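Local coordinates for type II secretion system protein H (Vibrio cholerae, PDB 2QV8) that forms part of the pseudopilus tip complex that recognises and binds substrates of the type II secretion system, which exports proteases and toxins from the periplasm, at residues Thr121-Ser126 and Val140-Asn145. Numbering follows the deposited sequence. Where two conformers were deposited one is given.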
ATOM      1  N   THR A 121       1.359 -10.305  -2.797  1.00  7.49           N
ATOM      2  CA  THR A 121       2.264  -9.823  -3.856  1.00  8.26           C
ATOM      3  C   THR A 121       3.565  -9.226  -3.256  1.00  8.06           C
ATOM      4  O   THR A 121       3.461  -8.295  -2.513  1.00  7.67           O
ATOM      5  CB  THR A 121       1.576  -8.691  -4.658  1.00  9.03           C
ATOM      6  OG1 THR A 121       0.344  -9.169  -5.234  1.00  9.14           O
ATOM      7  CG2 THR A 121       2.534  -8.104  -5.748  1.00  6.09           C
ATOM      8  N   PRO A 122       4.768  -9.740  -3.612  1.00  7.64           N
ATOM      9  CA  PRO A 122       6.011  -9.114  -3.099  1.00  7.63           C
ATOM     10  C   PRO A 122       6.136  -7.635  -3.507  1.00  7.39           C
ATOM     11  O   PRO A 122       5.992  -7.298  -4.663  1.00  6.96           O
ATOM     12  CB  PRO A 122       7.106  -9.957  -3.706  1.00  7.28           C
ATOM     13  CG  PRO A 122       6.451 -11.282  -4.031  1.00  9.49           C
ATOM     14  CD  PRO A 122       5.057 -10.946  -4.416  1.00  7.56           C
ATOM     15  N   PHE A 123       6.391  -6.763  -2.546  1.00  8.20           N
ATOM     16  CA  PHE A 123       6.440  -5.339  -2.818  1.00  7.49           C
ATOM     17  C   PHE A 123       7.153  -4.622  -1.658  1.00  9.28           C
ATOM     18  O   PHE A 123       7.403  -5.208  -0.585  1.00  7.86           O
ATOM     19  CB  PHE A 123       5.000  -4.759  -2.953  1.00  8.05           C
ATOM     20  CG  PHE A 123       4.347  -4.533  -1.618  1.00  5.81           C
ATOM     21  CD1 PHE A 123       3.741  -5.569  -0.945  1.00  4.26           C
ATOM     22  CD2 PHE A 123       4.391  -3.274  -1.016  1.00  5.91           C
ATOM     23  CE1 PHE A 123       3.204  -5.349   0.305  1.00  8.83           C
ATOM     24  CE2 PHE A 123       3.875  -3.075   0.234  1.00  7.27           C
ATOM     25  CZ  PHE A 123       3.286  -4.114   0.892  1.00  8.54           C
ATOM     26  N   THR A 124       7.445  -3.336  -1.893  1.00  9.10           N
ATOM     27  CA  THR A 124       7.914  -2.387  -0.859  1.00  8.98           C
ATOM     28  C   THR A 124       7.148  -1.092  -1.066  1.00  8.63           C
ATOM     29  O   THR A 124       7.084  -0.583  -2.173  1.00  8.34           O
ATOM     30  CB  THR A 124       9.436  -2.078  -0.985  1.00  9.45           C
ATOM     31  OG1 THR A 124      10.174  -3.271  -0.823  1.00  9.72           O
ATOM     32  CG2 THR A 124       9.904  -1.079   0.090  1.00  8.42           C
ATOM     33  N   LEU A 125       6.531  -0.574  -0.007  1.00  8.61           N
ATOM     34  CA  LEU A 125       5.933   0.746  -0.021  1.00  7.25           C
ATOM     35  C   LEU A 125       6.804   1.649   0.864  1.00  7.28           C
ATOM     36  O   LEU A 125       7.137   1.278   1.961  1.00  6.39           O
ATOM     37  CB  LEU A 125       4.525   0.680   0.534  1.00  7.26           C
ATOM     38  CG  LEU A 125       3.886   2.081   0.687  1.00  8.52           C
ATOM     39  CD1 LEU A 125       3.387   2.687  -0.660  1.00  4.01           C
ATOM     40  CD2 LEU A 125       2.819   2.189   1.754  1.00  6.69           C
ATOM     41  N   SER A 126       7.123   2.839   0.390  1.00  7.31           N
ATOM     42  CA  SER A 126       7.977   3.769   1.119  1.00  6.53           C
ATOM     43  C   SER A 126       7.163   5.016   1.374  1.00  6.50           C
ATOM     44  O   SER A 126       6.435   5.502   0.477  1.00  6.03           O
ATOM     45  CB  SER A 126       9.242   4.056   0.314  1.00  6.94           C
ATOM     46  OG  SER A 126      10.012   5.084   0.897  1.00  5.75           O
ATOM     47  N   VAL A 140       7.123  -0.500   4.314  1.00  7.79           N
ATOM     48  CA  VAL A 140       6.414  -1.709   4.628  1.00  8.20           C
ATOM     49  C   VAL A 140       6.652  -2.616   3.421  1.00  9.01           C
ATOM     50  O   VAL A 140       6.469  -2.182   2.283  1.00  7.91           O
ATOM     51  CB  VAL A 140       4.905  -1.488   4.849  1.00  9.16           C
ATOM     52  CG1 VAL A 140       4.193  -2.889   4.994  1.00  8.67           C
ATOM     53  CG2 VAL A 140       4.637  -0.525   6.061  1.00  6.09           C
ATOM     54  N   THR A 141       7.012  -3.869   3.684  1.00  9.42           N
ATOM     55  CA  THR A 141       7.355  -4.796   2.611  0.50  9.99           C
ATOM     56  C   THR A 141       6.714  -6.161   2.836  1.00 10.39           C
ATOM     57  O   THR A 141       6.546  -6.591   3.962  1.00 10.41           O
ATOM     58  CB  THR A 141       8.889  -4.936   2.459  0.50  9.84           C
ATOM     59  OG1 THR A 141       9.199  -5.633   1.253  0.50 11.00           O
ATOM     60  CG2 THR A 141       9.530  -5.654   3.671  0.50  9.44           C
ATOM     61  N   ALA A 142       6.331  -6.814   1.736  1.00 10.59           N
ATOM     62  CA  ALA A 142       5.945  -8.224   1.784  1.00 12.72           C
ATOM     63  C   ALA A 142       7.061  -8.911   1.002  1.00 15.01           C
ATOM     64  O   ALA A 142       7.335  -8.602  -0.165  1.00 11.86           O
ATOM     65  CB  ALA A 142       4.580  -8.476   1.173  1.00 12.87           C
ATOM     66  N   GLN A 143       7.800  -9.769   1.691  1.00 18.25           N
ATOM     67  CA  GLN A 143       9.034 -10.311   1.111  1.00 21.87           C
ATOM     68  C   GLN A 143       8.704 -11.471   0.212  1.00 22.49           C
ATOM     69  O   GLN A 143       7.600 -12.023   0.276  1.00 23.31           O
ATOM     70  CB  GLN A 143      10.030 -10.704   2.219  1.00 21.30           C
ATOM     71  CG  GLN A 143      10.428  -9.531   3.069  1.00 23.42           C
ATOM     72  CD  GLN A 143      11.536  -9.835   4.074  1.00 23.98           C
ATOM     73  OE1 GLN A 143      12.223  -8.921   4.521  1.00 27.72           O
ATOM     74  NE2 GLN A 143      11.736 -11.125   4.403  1.00 27.41           N
ATOM     75  N   GLU A 144       9.648 -11.837  -0.655  1.00 25.03           N
ATOM     76  CA  GLU A 144       9.459 -12.999  -1.537  1.00 25.84           C
ATOM     77  C   GLU A 144       9.123 -14.266  -0.728  1.00 26.21           C
ATOM     78  O   GLU A 144       8.356 -15.110  -1.173  1.00 26.05           O
ATOM     79  CB  GLU A 144      10.723 -13.254  -2.356  1.00 26.82           C
ATOM     80  CG  GLU A 144      10.982 -12.235  -3.447  1.00 28.22           C
ATOM     81  CD  GLU A 144      10.094 -12.425  -4.677  1.00 28.92           C
ATOM     82  OE1 GLU A 144       9.523 -13.542  -4.852  1.00 31.16           O
ATOM     83  OE2 GLU A 144       9.989 -11.457  -5.477  1.00 28.22           O
ATOM     84  N   ASN A 145       9.702 -14.387   0.470  1.00 26.81           N
ATOM     85  CA  ASN A 145       9.432 -15.536   1.363  1.00 27.05           C
ATOM     86  C   ASN A 145       8.085 -15.506   2.123  1.00 27.16           C
ATOM     87  O   ASN A 145       7.777 -16.454   2.833  1.00 28.02           O
ATOM     88  CB  ASN A 145      10.599 -15.732   2.355  1.00 27.11           C
ATOM     89  CG  ASN A 145      10.717 -14.609   3.375  1.00 27.19           C
ATOM     90  OD1 ASN A 145       9.919 -13.673   3.407  1.00 25.13           O
ATOM     91  ND2 ASN A 145      11.743 -14.693   4.212  1.00 28.27           N
TER
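Leu125 and Val140 pair through two backbone hydrogen bonds in an antiparallel beta hairpin, the central two strands of a four-stranded sheet; Leu125 N to Val140 O is 2.8 Å and almost straight (176°). Phe123 and Ala142 form the next hydrogen-bonded pair, and here a side chain joins in. In the conformer given, Thr141 OG1, placed anti to its own backbone N (chi1 -169°), donates to Phe123 O at 2.6 Å, while Ala142 N reaches the same oxygen at 3.0 Å from the opposite face of the carbonyl plane. Phe123 O thus accepts two bonds, one from the backbone and one from a hydroxyl. In the same conformer Thr141 OG1 comes within 3.3 Å of Thr124 OG1, on the sheet face opposite Phe123, Leu125, Val140 and Ala142.

Phe123, Leu125 and Val140 all touch Phe10 of helix 2-24, an instance of the pilin-like packing of a sheet against the N-terminal helix. With chi1 at 79°, the Phe123 ring folds back over the neighbouring strand: Ala142 N and Thr141 CA lie over one face, and Phe123 CE1 meets Ala142 CB at 3.5 Å. Beyond the paired strands, Glu144 bends at chi2 and crosses the proline ring, its OE2 resting 3.7 Å from Pro122 CB.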